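Side-chain contacts in Ras GTPase-activating-like protein IQGAP2 (Homo sapiens, PDB 5CJP), which probably binds GTP-loaded Rho-family GTPases through a GAP-related domain, as expected for an IQGAP scaffold protein: residues 15-18 with 19-23; 116-119 with 120-124; 218-222 with 223-227. All coordinates share one frame; numbering follows the deposited sequence.

Overall arrangement
From the N terminus, contact 1 comes first, on the last two turns of helix 7-23. It faces strand 337-343, helix 25-34 and helix 37-54, and a second subunit packs on it. Contact 2 follows on the C-terminal end of helix 111-123, which lies against helix 167-193 and helix 261-278. Contact 3 caps the start of helix 222-243, next to helix 200-216 and helix 294-311. All three are local, so none closes a long loop. They run in series, without nesting or crossing. Contacts 1 and 2 lie on opposite sides of the chain centre, with centres about 43 Å apart; contacts 2 and 3 both belong to the GAP-related region.

Contact 1. Residues 15-18 with 19-23; sequences QQLF and YLLQT
Gln22 lays its side chain alongside the carbonyl group of Phe18, one helical turn back. Its CG points beside its own backbone N (chi1 -60°), and the chain then runs extended, which brings the amide over the carbonyl. Gln22 NE2 donates to Phe18 O at 3.0 Å. The amide nitrogen sits above the carbonyl plane, not on a lone pair, and the N-H is bent from a straight line. The same oxygen receives a weak bond from Gln22 N at 3.3 Å, so one residue grips Phe18 O twice. Gln22 NE2 also bonds Ile339 O on strand 337-343. One amide therefore bridges the helix end and the strand.

On another face, Leu17 CG meets Leu21 CD1 at 4.4 Å, a loose apolar touch. Leu17 reaches Phe43 of helix 37-54 and, on the second subunit, Leu370, while Leu21 lies on Leu28. Tyr19 CG is turned anti to the backbone N (chi1 172°), which carries the ring away from residues 15-18; it meets the ring of Tyr338. The i to i+4 backbone bonds, such as the nearly straight one from Leu20 N to Gln16 O at 2.9 Å and that from Leu21 N to Leu17 O, belong to the regular alpha-helix of 7-23. Near its end the Gln22 amide adds a second donor to a carbonyl whose own i+4 backbone bond is weak.

Contact 2. Residues 116-119 with 120-124; sequences PVVK and EIIDD
Lys119 reaches forward along the helix to Asp123, four residues on. Its CB lies 3.3 Å from Glu120 N, simply as its neighbour in sequence. CG stands anti to the backbone N (chi1 178°), which aims the chain at Asp123, and lies 3.6 Å from Asp123 OD1. The chain stays extended through CE, which passes 3.6 Å from the same oxygen. The bend at the last torsion (chi4 51°) then swings NZ toward Asp123. At the tip, Lys119 NZ forms a salt bridge with Asp123 OD1 at 3.2 Å, on the syn lone pair of that oxygen. The two side chains cross obliquely.

This is an i to i+4 salt bridge in the last turns of helix 111-123, and Asp123 N also bonds Lys119 O. The opposite charges lie on an exposed face. Another face carries Val118, which is buried, and Ile122. They lie side by side and point the same way, with Val118 CG1 at 3.8 Å from Ile122 CD1. Val118 rests on Pro245, and Ile122 on Leu267 of helix 261-278. Ile121 N bonds Val117 O at 3.2 Å. Both residues of that pair face helix 167-193, where each touches Val187. The carbonyl of Ile122 is taken by the side-chain amide of Gln263, on helix 261-278.

Contact 3. Residues 218-222 with 223-227; sequences PDATE and DELLK
Thr221 and Glu224 face each other across the first turn of helix 222-243, each side chain turned back to the other's backbone. Thr221 OG1 sits between its backbone N and carbonyl carbon (chi1 65°), a rotation that brings the hydroxyl in front of the helix start. There Thr221 OG1 accepts a weak bond from Glu224 N at 3.3 Å. Glu224 has CG beside its own backbone N (chi1 -50°) and is extended at chi2. Its carboxylate returns to Thr221, where Glu224 OE2 takes the backbone N-H of Thr221; the modelled separation is very short and its exact value carries little. Thr221 OG1 also donates to Glu224 OE2 at 3.0 Å, meeting the anti lone pair, away from the other carboxylate oxygen. One oxygen thus receives both N-H and O-H from the same residue.

The pair is a capping box, with Thr221 at the N-cap. The carboxylate lies at a helix N terminus, which would probably favour its charged form. The carbonyl of Thr221 opens the regular backbone pattern: Leu225 N meets Thr221 O at 2.8 Å in a nearly straight bond. Ala220 CB lies 4.4 Å from Leu225 CG, beside the cap, and Leu225 goes on to Ile213 and His214 of helix 200-216.

Glu222 points elsewhere. Its CG is anti to the backbone N, and the chain bends at chi2 (76°). Glu222 CG lies against Leu226 CD1 at 3.8 Å, the aliphatic part of the acid crossing the leucine. Leu226 N bonds Glu222 O at 2.9 Å. Leu226 and Glu222 both touch Arg305 of helix 294-311, and the same arginine forms a salt bridge with Asp223 OD1.

Contact 1. Residues 15-18 with 19-23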
# COMPACT_ATOMS: atom_id res chain seq x y z
N GLN E 15 -9.13 17.99 -8.82
CA GLN E 15 -9.62 16.95 -9.72
C GLN E 15 -8.79 16.97 -11.01
O GLN E 15 -8.48 15.93 -11.58
CB GLN E 15 -11.10 17.17 -10.04
CG GLN E 15 -12.01 17.24 -8.82
CD GLN E 15 -13.47 17.52 -9.20
OE1 GLN E 15 -13.75 18.45 -9.95
NE2 GLN E 15 -14.39 16.72 -8.67
N GLN E 16 -8.45 18.18 -11.46
CA GLN E 16 -7.64 18.34 -12.66
C GLN E 16 -6.26 17.73 -12.41
O GLN E 16 -5.71 17.05 -13.29
CB GLN E 16 -7.48 19.83 -13.01
CG GLN E 16 -8.60 20.43 -13.87
CD GLN E 16 -8.61 19.87 -15.29
OE1 GLN E 16 -7.64 20.00 -16.04
NE2 GLN E 16 -9.73 19.25 -15.66
N LEU E 17 -5.71 17.95 -11.22
CA LEU E 17 -4.40 17.40 -10.88
C LEU E 17 -4.45 15.88 -10.91
O LEU E 17 -3.58 15.21 -11.46
CB LEU E 17 -3.94 17.86 -9.49
CG LEU E 17 -2.62 17.29 -8.94
CD1 LEU E 17 -1.44 17.82 -9.75
CD2 LEU E 17 -2.47 17.68 -7.46
N PHE E 18 -5.50 15.32 -10.34
CA PHE E 18 -5.60 13.88 -10.32
C PHE E 18 -5.79 13.31 -11.72
O PHE E 18 -5.23 12.28 -12.06
CB PHE E 18 -6.72 13.47 -9.38
CG PHE E 18 -6.44 13.80 -7.95
CD1 PHE E 18 -5.28 14.49 -7.60
CD2 PHE E 18 -7.31 13.41 -6.95
CE1 PHE E 18 -4.99 14.76 -6.27
CE2 PHE E 18 -7.03 13.68 -5.62
CZ PHE E 18 -5.86 14.36 -5.27
N TYR E 19 -6.57 14.00 -12.52
CA TYR E 19 -6.83 13.58 -13.89
C TYR E 19 -5.54 13.56 -14.73
O TYR E 19 -5.22 12.58 -15.37
CB TYR E 19 -7.85 14.53 -14.52
CG TYR E 19 -8.05 14.29 -15.99
CD1 TYR E 19 -8.52 13.07 -16.46
CD2 TYR E 19 -7.74 15.28 -16.93
CE1 TYR E 19 -8.69 12.83 -17.82
CE2 TYR E 19 -7.91 15.06 -18.30
CZ TYR E 19 -8.38 13.84 -18.74
OH TYR E 19 -8.54 13.60 -20.10
N LEU E 20 -4.81 14.66 -14.74
CA LEU E 20 -3.58 14.73 -15.49
C LEU E 20 -2.55 13.73 -14.99
O LEU E 20 -1.84 13.11 -15.79
CB LEU E 20 -3.02 16.15 -15.43
CG LEU E 20 -3.92 17.19 -16.12
CD1 LEU E 20 -3.27 18.56 -16.08
CD2 LEU E 20 -4.17 16.75 -17.56
N LEU E 21 -2.45 13.56 -13.68
CA LEU E 21 -1.50 12.60 -13.14
C LEU E 21 -1.65 11.20 -13.73
O LEU E 21 -0.66 10.54 -14.01
CB LEU E 21 -1.63 12.50 -11.63
CG LEU E 21 -0.68 13.37 -10.82
CD1 LEU E 21 -1.01 13.21 -9.35
CD2 LEU E 21 0.75 12.97 -11.10
N GLN E 22 -2.90 10.76 -13.90
CA GLN E 22 -3.20 9.42 -14.43
C GLN E 22 -3.42 9.35 -15.94
O GLN E 22 -3.21 8.30 -16.56
CB GLN E 22 -4.48 8.88 -13.76
CG GLN E 22 -4.39 8.74 -12.24
CD GLN E 22 -5.74 8.59 -11.59
OE1 GLN E 22 -6.41 7.55 -11.71
NE2 GLN E 22 -6.17 9.63 -10.88
N THR E 23 -3.85 10.45 -16.52
CA THR E 23 -4.22 10.46 -17.92
C THR E 23 -3.29 11.20 -18.86
O THR E 23 -3.25 10.90 -20.06
CB THR E 23 -5.66 11.03 -18.04
OG1 THR E 23 -6.54 10.20 -17.30
CG2 THR E 23 -6.13 11.07 -19.45

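Contact 2. Residues 116-119 with 120-124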
# COMPACT_ATOMS: atom_id res chain seq x y z
N PRO E 116 30.66 1.41 -3.86
CA PRO E 116 31.93 0.78 -3.48
C PRO E 116 32.98 1.74 -2.91
O PRO E 116 33.47 1.53 -1.80
CB PRO E 116 32.38 0.13 -4.78
CG PRO E 116 31.09 -0.25 -5.42
CD PRO E 116 30.26 0.99 -5.21
N VAL E 117 33.32 2.78 -3.66
CA VAL E 117 34.32 3.74 -3.19
C VAL E 117 33.81 4.62 -2.08
O VAL E 117 34.58 5.10 -1.25
CB VAL E 117 34.83 4.67 -4.32
CG1 VAL E 117 35.41 3.83 -5.44
CG2 VAL E 117 33.71 5.58 -4.82
N VAL E 118 32.50 4.87 -2.05
CA VAL E 118 31.96 5.70 -1.00
C VAL E 118 31.95 4.86 0.27
O VAL E 118 32.29 5.34 1.34
CB VAL E 118 30.52 6.18 -1.33
CG1 VAL E 118 29.80 6.60 -0.06
CG2 VAL E 118 30.57 7.37 -2.29
N LYS E 119 31.56 3.60 0.12
CA LYS E 119 31.50 2.68 1.26
C LYS E 119 32.89 2.53 1.87
O LYS E 119 33.04 2.24 3.06
CB LYS E 119 30.96 1.32 0.80
CG LYS E 119 30.92 0.29 1.90
CD LYS E 119 30.50 -1.07 1.38
CE LYS E 119 30.74 -2.15 2.43
NZ LYS E 119 30.14 -1.77 3.75
N GLU E 120 33.92 2.74 1.04
CA GLU E 120 35.30 2.65 1.49
C GLU E 120 35.69 3.86 2.33
O GLU E 120 36.42 3.73 3.31
CB GLU E 120 36.24 2.55 0.30
CG GLU E 120 36.42 1.16 -0.25
CD GLU E 120 37.45 1.12 -1.37
OE1 GLU E 120 37.77 0.01 -1.84
OE2 GLU E 120 37.93 2.21 -1.77
N ILE E 121 35.22 5.04 1.93
CA ILE E 121 35.55 6.27 2.64
C ILE E 121 34.75 6.37 3.94
O ILE E 121 35.18 7.04 4.90
CB ILE E 121 35.27 7.50 1.76
CG1 ILE E 121 36.13 7.44 0.50
CG2 ILE E 121 35.54 8.78 2.53
CD1 ILE E 121 35.71 8.42 -0.57
N ILE E 122 33.59 5.72 3.97
CA ILE E 122 32.71 5.71 5.15
C ILE E 122 33.26 4.75 6.19
O ILE E 122 33.32 5.07 7.37
CB ILE E 122 31.25 5.25 4.79
CG1 ILE E 122 30.49 6.32 4.00
CG2 ILE E 122 30.47 5.00 6.01
CD1 ILE E 122 31.34 7.31 3.35
N ASP E 123 33.68 3.58 5.72
CA ASP E 123 34.20 2.53 6.59
C ASP E 123 35.55 2.79 7.26
O ASP E 123 35.85 2.22 8.31
CB ASP E 123 34.26 1.21 5.82
CG ASP E 123 32.88 0.65 5.50
OD1 ASP E 123 32.81 -0.41 4.84
OD2 ASP E 123 31.87 1.27 5.90
N ASP E 124 36.37 3.65 6.66
CA ASP E 124 37.67 3.93 7.25
C ASP E 124 37.51 4.71 8.54
O ASP E 124 37.51 5.94 8.54
CB ASP E 124 38.55 4.72 6.29
CG ASP E 124 39.99 4.75 6.74
OD1 ASP E 124 40.22 4.56 7.95
OD2 ASP E 124 40.88 4.96 5.89

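Contact 3. Residues 218-222 with 223-227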
# COMPACT_ATOMS: atom_id res chain seq x y z
N PRO E 218 26.94 31.01 -30.73
CA PRO E 218 28.03 30.47 -31.55
C PRO E 218 29.42 30.87 -31.07
O PRO E 218 30.40 30.18 -31.34
CB PRO E 218 27.73 31.02 -32.94
CG PRO E 218 26.23 31.16 -32.92
CD PRO E 218 25.99 31.76 -31.56
N ASP E 219 29.49 31.97 -30.34
CA ASP E 219 30.77 32.46 -29.81
C ASP E 219 31.20 31.78 -28.53
O ASP E 219 32.17 32.20 -27.91
CB ASP E 219 30.71 33.95 -29.55
CG ASP E 219 30.56 34.73 -30.80
OD1 ASP E 219 30.81 34.15 -31.88
OD2 ASP E 219 30.21 35.92 -30.71
N ALA E 220 30.46 30.77 -28.11
CA ALA E 220 30.81 30.06 -26.89
C ALA E 220 31.84 28.99 -27.28
O ALA E 220 31.70 28.35 -28.32
CB ALA E 220 29.58 29.41 -26.30
N THR E 221 32.86 28.81 -26.45
CA THR E 221 33.91 27.84 -26.74
C THR E 221 33.64 26.44 -26.20
O THR E 221 32.89 26.26 -25.24
CB THR E 221 35.26 28.32 -26.17
OG1 THR E 221 35.19 28.37 -24.74
CG2 THR E 221 35.62 29.71 -26.70
N GLU E 222 34.27 25.45 -26.82
CA GLU E 222 34.15 24.06 -26.41
C GLU E 222 34.28 24.00 -24.89
O GLU E 222 33.55 23.26 -24.21
CB GLU E 222 35.27 23.23 -27.05
CG GLU E 222 35.18 21.73 -26.87
CD GLU E 222 34.14 21.10 -27.77
OE1 GLU E 222 34.11 19.85 -27.86
OE2 GLU E 222 33.35 21.84 -28.39
N ASP E 223 35.20 24.79 -24.36
CA ASP E 223 35.45 24.84 -22.93
C ASP E 223 34.26 25.34 -22.13
O ASP E 223 33.96 24.80 -21.06
CB ASP E 223 36.66 25.71 -22.63
CG ASP E 223 37.97 25.01 -22.94
OD1 ASP E 223 37.93 23.88 -23.48
OD2 ASP E 223 39.04 25.60 -22.65
N GLU E 224 33.60 26.38 -22.62
CA GLU E 224 32.44 26.94 -21.93
C GLU E 224 31.29 25.95 -22.03
O GLU E 224 30.65 25.64 -21.04
CB GLU E 224 32.03 28.27 -22.56
CG GLU E 224 33.19 29.25 -22.75
CD GLU E 224 32.78 30.49 -23.52
OE1 GLU E 224 32.11 31.37 -22.93
OE2 GLU E 224 33.12 30.59 -24.72
N LEU E 225 31.05 25.45 -23.23
CA LEU E 225 29.98 24.49 -23.43
C LEU E 225 30.12 23.29 -22.52
O LEU E 225 29.16 22.89 -21.87
CB LEU E 225 29.97 24.01 -24.88
CG LEU E 225 29.53 25.03 -25.91
CD1 LEU E 225 29.88 24.50 -27.30
CD2 LEU E 225 28.03 25.33 -25.76
N LEU E 226 31.32 22.71 -22.48
CA LEU E 226 31.53 21.54 -21.65
C LEU E 226 31.42 21.83 -20.14
O LEU E 226 31.15 20.93 -19.35
CB LEU E 226 32.87 20.89 -22.00
CG LEU E 226 32.90 20.35 -23.45
CD1 LEU E 226 34.27 19.76 -23.76
CD2 LEU E 226 31.84 19.29 -23.65
N LYS E 227 31.61 23.08 -19.74
CA LYS E 227 31.48 23.41 -18.33
C LYS E 227 30.00 23.39 -17.96
O LYS E 227 29.63 23.09 -16.82
CB LYS E 227 32.09 24.78 -18.03
CG LYS E 227 33.61 24.75 -17.96
CD LYS E 227 34.17 26.09 -17.54
CE LYS E 227 35.63 25.98 -17.15
NZ LYS E 227 36.11 27.23 -16.51